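Local coordinates for protein SusD homolog (Bacteroides thetaiotaomicron VPI-5482, PDB 3FDH) that probably binds glycans at the outer surface of the outer membrane, as SusD-family lipoproteins do, and hands them to a partner transporter for uptake, at residues I41-I49 / Q58-P69; Y255-A263 / T314-Y324. All blocks are in the same frame, centred on the assembly; numbering follows the deposited sequence.

Contact 1 of 2, residues I41-I49 / Q58-P69; sequences INTYASSYI and QLYYAEVRENEP
Tyr44 OH donates to Glu68 OE2 (2.7 Å) on the anti side of that oxygen, with ring and carboxylate nearly coplanar. Gln58 NE2 takes the syn lone pair of the same oxygen, so two donors grip OE2 and fix the turn of the carboxylate. The rest of the Tyr44 ring is packed by apolar groups. In the conformer described here, one of two, Leu59 runs counter to Tyr44 and lays its methyl CD1 over the middle of one ring face, 4.0 Å from the centroid and almost along the ring normal, a CH-pi contact. Ala62 CB approaches obliquely, 3.7 Å from Tyr44 CE2; a residue as small as alanine lets the ring lie close to helix 58-63.

At the other end Ser47 sends its hydroxyl across. With OG anti to the backbone N (chi1 167°), it bonds Glu63 OE1 at 2.7 Å from above the carboxylate plane. Glu63 is buried, and Gly54 N and Gly308 N also bond its two oxygens, which probably makes its charge tolerable there. Arg65 folds back so that NH1 meets Ala62 O at 2.9 Å, in the guanidinium plane, and lays a guanidinium face against the edge of Tyr48, where NH1 lies 3.7 Å from CD1; the two planes stand 79° apart. Farther along the Tyr48 ring, OH touches Pro69 CB, and a water links that hydroxyl to Pro69 O.

Arg65 has positive phi and ends helix 58-63 in a Schellman motif; Ala62 O takes Arg65 N on one face and Arg65 NH1 on the other. The contact thus joins two consecutive, obliquely packed helices, crossing at -40°, within the largely helical SusD-like fold, whose family belongs to the TPR clan.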
loop_
_atom_site.group_PDB
_atom_site.type_symbol
_atom_site.label_atom_id
_atom_site.label_comp_id
_atom_site.label_asym_id
_atom_site.label_seq_id
_atom_site.Cartn_x
_atom_site.Cartn_y
_atom_site.Cartn_z
ATOM N N ILE A 41 -1.239 -7.157 5.783
ATOM C CA ILE A 41 -1.325 -5.723 6.112
ATOM C C ILE A 41 -2.283 -5.057 5.126
ATOM O O ILE A 41 -3.174 -4.293 5.508
ATOM C CB ILE A 41 0.044 -5.018 6.047
ATOM C CG1 ILE A 41 0.980 -5.546 7.140
ATOM C CG2 ILE A 41 -0.106 -3.506 6.249
ATOM C CD1 ILE A 41 0.432 -5.438 8.496
ATOM N N ASN A 42 -2.112 -5.420 3.860
ATOM C CA ASN A 42 -2.876 -4.856 2.729
ATOM C C ASN A 42 -4.302 -5.389 2.729
ATOM O O ASN A 42 -5.267 -4.677 2.426
ATOM C CB ASN A 42 -2.234 -5.186 1.377
ATOM C CG ASN A 42 -2.981 -4.578 0.178
ATOM O OD1 ASN A 42 -2.923 -3.355 -0.038
ATOM N ND2 ASN A 42 -3.577 -5.440 -0.687
ATOM N N THR A 43 -4.400 -6.663 3.081
ATOM C CA THR A 43 -5.690 -7.338 3.116
ATOM C C THR A 43 -6.653 -6.659 4.091
ATOM O O THR A 43 -7.815 -6.332 3.753
ATOM C CB THR A 43 -5.490 -8.850 3.373
ATOM O OG1 THR A 43 -4.763 -9.381 2.222
ATOM C CG2 THR A 43 -6.873 -9.561 3.550
ATOM N N TYR A 44 -6.151 -6.430 5.292
ATOM C CA TYR A 44 -6.949 -5.799 6.350
ATOM C C TYR A 44 -7.169 -4.327 6.064
ATOM O O TYR A 44 -8.265 -3.792 6.256
ATOM C CB TYR A 44 -6.356 -6.068 7.731
ATOM C CG TYR A 44 -6.582 -7.469 8.225
ATOM C CD1 TYR A 44 -5.913 -8.567 7.652
ATOM C CD2 TYR A 44 -7.434 -7.720 9.287
ATOM C CE1 TYR A 44 -6.113 -9.876 8.139
ATOM C CE2 TYR A 44 -7.661 -9.027 9.773
ATOM C CZ TYR A 44 -6.987 -10.095 9.208
ATOM O OH TYR A 44 -7.222 -11.359 9.723
ATOM N N ALA A 45 -6.133 -3.644 5.604
ATOM C CA ALA A 45 -6.287 -2.245 5.202
ATOM C C ALA A 45 -7.437 -2.064 4.227
ATOM O O ALA A 45 -8.214 -1.100 4.285
ATOM C CB ALA A 45 -4.965 -1.718 4.597
ATOM N N SER A 46 -7.551 -3.007 3.310
ATOM C CA SER A 46 -8.606 -2.968 2.295
ATOM C C SER A 46 -9.974 -2.842 2.920
ATOM O O SER A 46 -10.834 -2.091 2.458
ATOM C CB SER A 46 -8.585 -4.217 1.405
ATOM O OG SER A 46 -7.394 -4.351 0.679
ATOM N N SER A 47 -10.145 -3.563 4.021
ATOM C CA SER A 47 -11.386 -3.521 4.770
ATOM C C SER A 47 -11.472 -2.207 5.569
ATOM O O SER A 47 -12.450 -1.496 5.541
ATOM C CB SER A 47 -11.474 -4.684 5.774
ATOM O OG SER A 47 -12.518 -4.481 6.692
ATOM N N TYR A 48 -10.405 -1.858 6.264
ATOM C CA TYR A 48 -10.481 -0.691 7.136
ATOM C C TYR A 48 -10.860 0.603 6.402
ATOM O O TYR A 48 -11.650 1.398 6.927
ATOM C CB TYR A 48 -9.228 -0.517 7.974
ATOM C CG TYR A 48 -8.853 -1.671 8.851
ATOM C CD1 TYR A 48 -9.808 -2.545 9.340
ATOM C CD2 TYR A 48 -7.551 -1.806 9.315
ATOM C CE1 TYR A 48 -9.457 -3.548 10.207
ATOM C CE2 TYR A 48 -7.197 -2.815 10.167
ATOM C CZ TYR A 48 -8.164 -3.675 10.640
ATOM O OH TYR A 48 -7.840 -4.687 11.545
ATOM N N ILE A 49 -10.319 0.816 5.204
ATOM C CA ILE A 49 -10.599 2.032 4.405
ATOM C C ILE A 49 -11.549 1.789 3.244
ATOM O O ILE A 49 -11.668 2.556 2.294
ATOM C CB ILE A 49 -9.343 2.864 4.042
ATOM C CG1 ILE A 49 -8.215 2.023 3.474
ATOM C CG2 ILE A 49 -8.856 3.535 5.345
ATOM C CD1 ILE A 49 -8.503 1.376 2.190
ATOM N N GLN A 58 -11.910 -14.647 9.432
ATOM C CA GLN A 58 -11.176 -13.567 10.094
ATOM C C GLN A 58 -11.470 -12.165 9.578
ATOM O O GLN A 58 -11.669 -11.239 10.371
ATOM C CB GLN A 58 -9.667 -13.806 10.099
ATOM C CG GLN A 58 -9.297 -14.880 11.093
ATOM C CD GLN A 58 -7.784 -15.132 11.184
ATOM O OE1 GLN A 58 -7.310 -16.180 10.707
ATOM N NE2 GLN A 58 -7.012 -14.166 11.770
ATOM N N LEU A 59 -11.488 -12.011 8.274
ATOM C CA LEU A 59 -11.725 -10.690 7.666
ATOM C C LEU A 59 -13.166 -10.216 7.948
ATOM O O LEU A 59 -13.437 -9.013 7.973
ATOM C CB LEU A 59 -11.388 -10.688 6.169
ATOM C CG LEU A 59 -11.073 -9.323 5.557
ATOM C CD1 LEU A 59 -9.866 -8.673 6.250
ATOM C CD2 LEU A 59 -10.831 -9.477 4.070
ATOM N N TYR A 60 -14.055 -11.166 8.188
ATOM C CA TYR A 60 -15.455 -10.825 8.525
ATOM C C TYR A 60 -15.453 -10.154 9.888
ATOM O O TYR A 60 -16.077 -9.089 10.079
ATOM C CB TYR A 60 -16.388 -12.040 8.535
ATOM C CG TYR A 60 -17.696 -11.735 9.236
ATOM C CD1 TYR A 60 -18.714 -11.062 8.585
ATOM C CD2 TYR A 60 -17.879 -12.058 10.563
ATOM C CE1 TYR A 60 -19.903 -10.744 9.232
ATOM C CE2 TYR A 60 -19.063 -11.751 11.223
ATOM C CZ TYR A 60 -20.051 -11.063 10.554
ATOM O OH TYR A 60 -21.209 -10.742 11.193
ATOM N N TYR A 61 -14.685 -10.747 10.791
ATOM C CA TYR A 61 -14.582 -10.257 12.200
ATOM C C TYR A 61 -13.842 -8.917 12.283
ATOM O O TYR A 61 -14.085 -8.071 13.161
ATOM C CB TYR A 61 -14.053 -11.333 13.163
ATOM C CG TYR A 61 -15.106 -12.443 13.278
ATOM C CD1 TYR A 61 -16.319 -12.197 13.907
ATOM C CD2 TYR A 61 -14.920 -13.668 12.678
ATOM C CE1 TYR A 61 -17.325 -13.170 13.965
ATOM C CE2 TYR A 61 -15.911 -14.649 12.719
ATOM C CZ TYR A 61 -17.115 -14.392 13.352
ATOM O OH TYR A 61 -18.078 -15.383 13.392
ATOM N N ALA A 62 -12.979 -8.710 11.316
ATOM C CA ALA A 62 -12.272 -7.422 11.178
ATOM C C ALA A 62 -13.289 -6.389 10.685
ATOM O O ALA A 62 -13.379 -5.267 11.173
ATOM C CB ALA A 62 -11.068 -7.522 10.204
ATOM N N GLU A 63 -14.087 -6.790 9.706
ATOM C CA GLU A 63 -15.079 -5.906 9.137
ATOM C C GLU A 63 -16.101 -5.375 10.155
ATOM O O GLU A 63 -16.483 -4.203 10.136
ATOM C CB GLU A 63 -15.805 -6.648 8.000
ATOM C CG GLU A 63 -16.779 -5.753 7.171
ATOM C CD GLU A 63 -16.076 -4.655 6.369
ATOM O OE1 GLU A 63 -14.996 -4.921 5.769
ATOM O OE2 GLU A 63 -16.657 -3.545 6.284
ATOM N N VAL A 64 -16.541 -6.253 11.045
ATOM C CA VAL A 64 -17.584 -5.913 12.014
ATOM C C VAL A 64 -16.956 -5.465 13.299
ATOM O O VAL A 64 -17.593 -5.186 14.278
ATOM C CB VAL A 64 -18.606 -7.047 12.223
ATOM C CG1 VAL A 64 -19.377 -7.299 10.909
ATOM C CG2 VAL A 64 -17.950 -8.342 12.850
ATOM N N ARG A 65 -15.647 -5.434 13.262
ATOM C CA ARG A 65 -14.816 -4.993 14.397
ATOM C C ARG A 65 -15.051 -5.771 15.650
ATOM O O ARG A 65 -15.187 -5.180 16.731
ATOM C CB ARG A 65 -15.047 -3.520 14.695
ATOM C CG ARG A 65 -14.849 -2.600 13.539
ATOM C CD ARG A 65 -13.441 -2.571 12.988
ATOM N NE ARG A 65 -13.397 -1.433 12.099
ATOM C CZ ARG A 65 -13.460 -1.474 10.778
ATOM N NH1 ARG A 65 -13.415 -2.622 10.108
ATOM N NH2 ARG A 65 -13.490 -0.339 10.123
ATOM N N GLU A 66 -15.120 -7.090 15.529
ATOM C CA GLU A 66 -15.270 -7.941 16.709
ATOM C C GLU A 66 -13.969 -8.680 17.035
ATOM O O GLU A 66 -13.647 -9.704 16.441
ATOM C CB GLU A 66 -16.491 -8.866 16.544
ATOM C CG GLU A 66 -17.772 -8.022 16.238
ATOM C CD GLU A 66 -19.060 -8.811 15.885
ATOM O OE1 GLU A 66 -19.050 -10.063 15.846
ATOM O OE2 GLU A 66 -20.102 -8.131 15.640
ATOM N N ASN A 67 -13.229 -8.131 17.998
ATOM C CA ASN A 67 -11.964 -8.715 18.492
ATOM C C ASN A 67 -10.781 -8.678 17.551
ATOM O O ASN A 67 -9.659 -8.326 17.924
ATOM C CB ASN A 67 -12.208 -10.174 18.805
ATOM C CG ASN A 67 -13.193 -10.357 19.945
ATOM O OD1 ASN A 67 -13.213 -9.566 20.872
ATOM N ND2 ASN A 67 -14.032 -11.386 19.860
ATOM N N GLU A 68 -11.053 -9.084 16.327
ATOM C CA GLU A 68 -10.012 -9.261 15.322
ATOM C C GLU A 68 -9.045 -8.069 15.145
ATOM O O GLU A 68 -7.835 -8.251 15.045
ATOM C CB GLU A 68 -10.641 -9.615 13.964
ATOM C CG GLU A 68 -9.678 -10.029 12.855
ATOM C CD GLU A 68 -9.074 -11.396 13.045
ATOM O OE1 GLU A 68 -9.497 -12.146 13.944
ATOM O OE2 GLU A 68 -8.173 -11.748 12.240
ATOM N N PRO A 69 -9.574 -6.846 15.106
ATOM C CA PRO A 69 -8.642 -5.750 14.852
ATOM C C PRO A 69 -7.704 -5.380 15.958
ATOM O O PRO A 69 -6.738 -4.660 15.706
ATOM C CB PRO A 69 -9.556 -4.552 14.525
ATOM C CG PRO A 69 -10.940 -5.147 14.290
ATOM C CD PRO A 69 -10.980 -6.438 15.018
HETATM O O HOH W 1 -4.558 -12.959 10.552
HETATM O O HOH W 2 -14.608 -1.910 7.373
HETATM O O HOH W 3 -5.986 -3.407 13.475
HETATM O O HOH W 4 -14.168 1.527 7.742
#

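Contact 2 of 2, residues Y255-A263 / T314-Y324; sequences YNSRAGFGA and TSKYGISAFVY
A helix-to-strand turn, in which helix 255-258 gives way through Ala259 and Gly260 to strand 261-263, packs here against a loop carrying the short strand 319-320 and the 3-10 turn 321-323. Tyr255, on the last turn of the helix, fills the middle. Its CG stands anti to the backbone N (chi1 -173°), which carries the ring out over Val323. The branched valine suits this place: CG2 lies over the ring centre, 3.7 Å from the centroid and 14° off the normal, and CB is 3.5 Å from Tyr255 CG, while CG1 passes beyond the rim to touch Phe261 CD2. Ala259 CA covers the opposite face, nearer the rim. Tyr324 completes the aromatic pair as an offset edge-to-face contact, with the edge of Tyr255 toward the face of Tyr324 and the planes 69° apart.

Ile319 CG2 reaches the phenol end, 3.7 Å from Tyr255 OH, and a water ties that hydroxyl to Thr314 O. Replacing Tyr255 by an alanine would probably leave Val323 and Tyr324 without their aromatic partner, open a gap between helix and loop, and break the water link to Thr314.

The backbones meet at Gly262 and Gly318. A side chain on Gly262 would crowd Tyr317 CB, so a glycine suits this close approach. Ala263 N donates to Gly318 O (2.8 Å), and the same oxygen receives a CA-H...O contact from Gly262 CA. A second water joins Phe261 O to Tyr317 O. At the turn Thr314 CG2 lies 3.5 Å from Ala259 O, a buried carbonyl without a hydrogen-bonding partner in the model.

Strand 261-263 also pairs antiparallel with strand 52-54, while strand 319-320 pairs with 283-284; Tyr324 also rests on helix 354-379, and its hydroxyl bonds Arg292.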
loop_
_atom_site.group_PDB
_atom_site.type_symbol
_atom_site.label_atom_id
_atom_site.label_comp_id
_atom_site.label_asym_id
_atom_site.label_seq_id
_atom_site.Cartn_x
_atom_site.Cartn_y
_atom_site.Cartn_z
ATOM N N TYR A 255 -7.902 -14.019 -1.946
ATOM C CA TYR A 255 -9.259 -14.355 -2.409
ATOM C C TYR A 255 -9.345 -15.803 -2.882
ATOM O O TYR A 255 -10.352 -16.487 -2.742
ATOM C CB TYR A 255 -9.751 -13.404 -3.521
ATOM C CG TYR A 255 -11.200 -13.686 -3.841
ATOM C CD1 TYR A 255 -12.221 -13.164 -3.054
ATOM C CD2 TYR A 255 -11.553 -14.468 -4.933
ATOM C CE1 TYR A 255 -13.547 -13.455 -3.304
ATOM C CE2 TYR A 255 -12.868 -14.780 -5.185
ATOM C CZ TYR A 255 -13.865 -14.274 -4.369
ATOM O OH TYR A 255 -15.175 -14.586 -4.663
ATOM N N ASN A 256 -8.243 -16.262 -3.442
ATOM C CA ASN A 256 -8.178 -17.601 -4.006
ATOM C C ASN A 256 -8.229 -18.605 -2.888
ATOM O O ASN A 256 -8.808 -19.676 -3.035
ATOM C CB ASN A 256 -6.907 -17.762 -4.811
ATOM C CG ASN A 256 -6.753 -19.131 -5.388
ATOM O OD1 ASN A 256 -5.873 -19.888 -4.948
ATOM N ND2 ASN A 256 -7.600 -19.479 -6.376
ATOM N N SER A 257 -7.641 -18.224 -1.757
ATOM C CA SER A 257 -7.537 -19.083 -0.565
ATOM C C SER A 257 -8.684 -18.964 0.424
ATOM O O SER A 257 -9.015 -19.938 1.105
ATOM C CB SER A 257 -6.260 -18.783 0.221
ATOM O OG SER A 257 -5.136 -19.255 -0.510
ATOM N N ARG A 258 -9.263 -17.775 0.492
ATOM C CA ARG A 258 -10.272 -17.437 1.503
ATOM C C ARG A 258 -11.612 -16.943 1.005
ATOM O O ARG A 258 -12.587 -16.945 1.755
ATOM C CB ARG A 258 -9.696 -16.372 2.449
ATOM C CG ARG A 258 -8.386 -16.777 3.053
ATOM C CD ARG A 258 -8.610 -17.954 3.954
ATOM N NE ARG A 258 -7.411 -18.772 4.064
ATOM C CZ ARG A 258 -7.439 -20.065 4.371
ATOM N NH1 ARG A 258 -8.623 -20.680 4.597
ATOM N NH2 ARG A 258 -6.297 -20.737 4.446
ATOM N N ALA A 259 -11.671 -16.542 -0.248
ATOM C CA ALA A 259 -12.889 -15.999 -0.846
ATOM C C ALA A 259 -13.516 -15.009 0.136
ATOM O O ALA A 259 -14.722 -14.937 0.292
ATOM C CB ALA A 259 -13.876 -17.133 -1.188
ATOM N N GLY A 260 -12.674 -14.191 0.748
ATOM C CA GLY A 260 -13.098 -13.367 1.877
ATOM C C GLY A 260 -13.454 -11.922 1.720
ATOM O O GLY A 260 -13.703 -11.234 2.704
ATOM N N PHE A 261 -13.478 -11.483 0.482
ATOM C CA PHE A 261 -13.857 -10.109 0.111
ATOM C C PHE A 261 -15.153 -10.058 -0.693
ATOM O O PHE A 261 -15.467 -10.934 -1.480
ATOM C CB PHE A 261 -12.830 -9.451 -0.808
ATOM C CG PHE A 261 -11.517 -9.082 -0.164
ATOM C CD1 PHE A 261 -11.455 -8.444 1.046
ATOM C CD2 PHE A 261 -10.348 -9.300 -0.859
ATOM C CE1 PHE A 261 -10.238 -8.076 1.567
ATOM C CE2 PHE A 261 -9.139 -8.919 -0.354
ATOM C CZ PHE A 261 -9.082 -8.308 0.850
ATOM N N GLY A 262 -15.874 -8.983 -0.443
ATOM C CA GLY A 262 -17.097 -8.599 -1.124
ATOM C C GLY A 262 -16.976 -7.152 -1.606
ATOM O O GLY A 262 -16.241 -6.344 -1.060
ATOM N N ALA A 263 -17.653 -6.861 -2.703
ATOM C CA ALA A 263 -17.618 -5.528 -3.309
ATOM C C ALA A 263 -18.087 -4.479 -2.289
ATOM O O ALA A 263 -19.124 -4.638 -1.651
ATOM C CB ALA A 263 -18.527 -5.509 -4.536
ATOM N N THR A 314 -19.210 -16.625 1.722
ATOM C CA THR A 314 -18.192 -16.530 0.691
ATOM C C THR A 314 -18.837 -16.600 -0.678
ATOM O O THR A 314 -18.160 -16.552 -1.700
ATOM C CB THR A 314 -17.123 -17.641 0.791
ATOM O OG1 THR A 314 -17.761 -18.923 0.720
ATOM C CG2 THR A 314 -16.316 -17.516 2.103
ATOM N N SER A 315 -20.156 -16.700 -0.680
ATOM C CA SER A 315 -20.908 -16.833 -1.923
ATOM C C SER A 315 -21.982 -15.780 -2.195
ATOM O O SER A 315 -22.359 -15.560 -3.340
ATOM C CB SER A 315 -21.574 -18.212 -1.983
ATOM O OG SER A 315 -22.419 -18.455 -0.879
ATOM N N LYS A 316 -22.443 -15.097 -1.170
ATOM C CA LYS A 316 -23.551 -14.145 -1.348
ATOM C C LYS A 316 -23.283 -12.877 -2.167
ATOM O O LYS A 316 -24.089 -12.426 -3.008
ATOM C CB LYS A 316 -24.074 -13.720 0.006
ATOM C CG LYS A 316 -25.245 -12.758 -0.054
ATOM C CD LYS A 316 -25.636 -12.309 1.332
ATOM C CE LYS A 316 -26.792 -11.315 1.316
ATOM N NZ LYS A 316 -28.015 -11.863 0.650
ATOM N N TYR A 317 -22.162 -12.271 -1.869
ATOM C CA TYR A 317 -21.813 -10.954 -2.424
ATOM C C TYR A 317 -20.906 -10.980 -3.628
ATOM O O TYR A 317 -20.026 -11.825 -3.787
ATOM C CB TYR A 317 -21.158 -10.079 -1.339
ATOM C CG TYR A 317 -22.015 -9.890 -0.104
ATOM C CD1 TYR A 317 -23.114 -9.022 -0.130
ATOM C CD2 TYR A 317 -21.768 -10.609 1.080
ATOM C CE1 TYR A 317 -23.915 -8.862 0.967
ATOM C CE2 TYR A 317 -22.589 -10.449 2.195
ATOM C CZ TYR A 317 -23.657 -9.567 2.132
ATOM O OH TYR A 317 -24.499 -9.402 3.219
ATOM N N GLY A 318 -21.150 -9.981 -4.443
ATOM C CA GLY A 318 -20.366 -9.687 -5.624
ATOM C C GLY A 318 -18.989 -9.252 -5.195
ATOM O O GLY A 318 -18.693 -9.148 -4.001
ATOM N N ILE A 319 -18.154 -8.963 -6.183
ATOM C CA ILE A 319 -16.761 -8.692 -5.917
ATOM C C ILE A 319 -16.169 -7.641 -6.825
ATOM O O ILE A 319 -16.744 -7.301 -7.822
ATOM C CB ILE A 319 -15.909 -9.985 -6.150
ATOM C CG1 ILE A 319 -16.187 -10.547 -7.553
ATOM C CG2 ILE A 319 -16.155 -11.041 -5.014
ATOM C CD1 ILE A 319 -15.288 -11.667 -8.054
ATOM N N SER A 320 -15.005 -7.116 -6.418
ATOM C CA SER A 320 -14.227 -6.281 -7.321
ATOM C C SER A 320 -13.529 -7.220 -8.325
ATOM O O SER A 320 -13.179 -8.353 -7.999
ATOM C CB SER A 320 -13.190 -5.417 -6.596
ATOM O OG SER A 320 -12.113 -6.190 -6.074
ATOM N N ALA A 321 -13.302 -6.723 -9.531
ATOM C CA ALA A 321 -12.615 -7.484 -10.590
ATOM C C ALA A 321 -11.195 -7.881 -10.143
ATOM O O ALA A 321 -10.613 -8.899 -10.549
ATOM C CB ALA A 321 -12.555 -6.637 -11.885
ATOM N N PHE A 322 -10.703 -7.064 -9.231
ATOM C CA PHE A 322 -9.312 -7.127 -8.751
ATOM C C PHE A 322 -8.923 -8.435 -8.037
ATOM O O PHE A 322 -7.759 -8.837 -8.041
ATOM C CB PHE A 322 -8.997 -5.934 -7.850
ATOM C CG PHE A 322 -9.112 -4.618 -8.559
ATOM C CD1 PHE A 322 -8.250 -4.307 -9.597
ATOM C CD2 PHE A 322 -10.144 -3.738 -8.237
ATOM C CE1 PHE A 322 -8.369 -3.112 -10.253
ATOM C CE2 PHE A 322 -10.285 -2.557 -8.891
ATOM C CZ PHE A 322 -9.393 -2.232 -9.919
ATOM N N VAL A 323 -9.917 -9.109 -7.471
ATOM C CA VAL A 323 -9.650 -10.344 -6.744
ATOM C C VAL A 323 -9.210 -11.470 -7.702
ATOM O O VAL A 323 -8.679 -12.481 -7.269
ATOM C CB VAL A 323 -10.853 -10.779 -5.842
ATOM C CG1 VAL A 323 -11.276 -9.627 -4.830
ATOM C CG2 VAL A 323 -12.042 -11.300 -6.688
ATOM N N TYR A 324 -9.429 -11.292 -9.011
ATOM C CA TYR A 324 -9.036 -12.285 -10.030
ATOM C C TYR A 324 -7.826 -11.877 -10.876
ATOM O O TYR A 324 -7.516 -12.484 -11.912
ATOM C CB TYR A 324 -10.237 -12.645 -10.921
ATOM C CG TYR A 324 -11.135 -13.657 -10.237
ATOM C CD1 TYR A 324 -10.738 -14.978 -10.100
ATOM C CD2 TYR A 324 -12.363 -13.290 -9.713
ATOM C CE1 TYR A 324 -11.542 -15.892 -9.451
ATOM C CE2 TYR A 324 -13.156 -14.190 -9.041
ATOM C CZ TYR A 324 -12.738 -15.485 -8.906
ATOM O OH TYR A 324 -13.566 -16.398 -8.271
HETATM O O HOH W 5 -16.966 -14.326 -2.685
HETATM O O HOH W 6 -17.955 -11.964 -2.027
#

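Contact 1 closes before contact 2 opens along the chain, yet their centres lie only about 14 Å apart, on the same side of the chain's centre. They meet directly: the Phe261 ring packs on Thr43 and Ser46, and helix 250-258 also reaches those helices through Phe251 and Phe254. A second join runs through strand 52-54, which comes between the two segments of contact 1 in sequence and pairs antiparallel with strand 261-263 of contact 2. The early helices 40-48 and 57-63 are thereby built onto the later helix-strand unit and the 314-324 loop, all inside one SusD-family region, so parts distant in sequence form one continuous packed body.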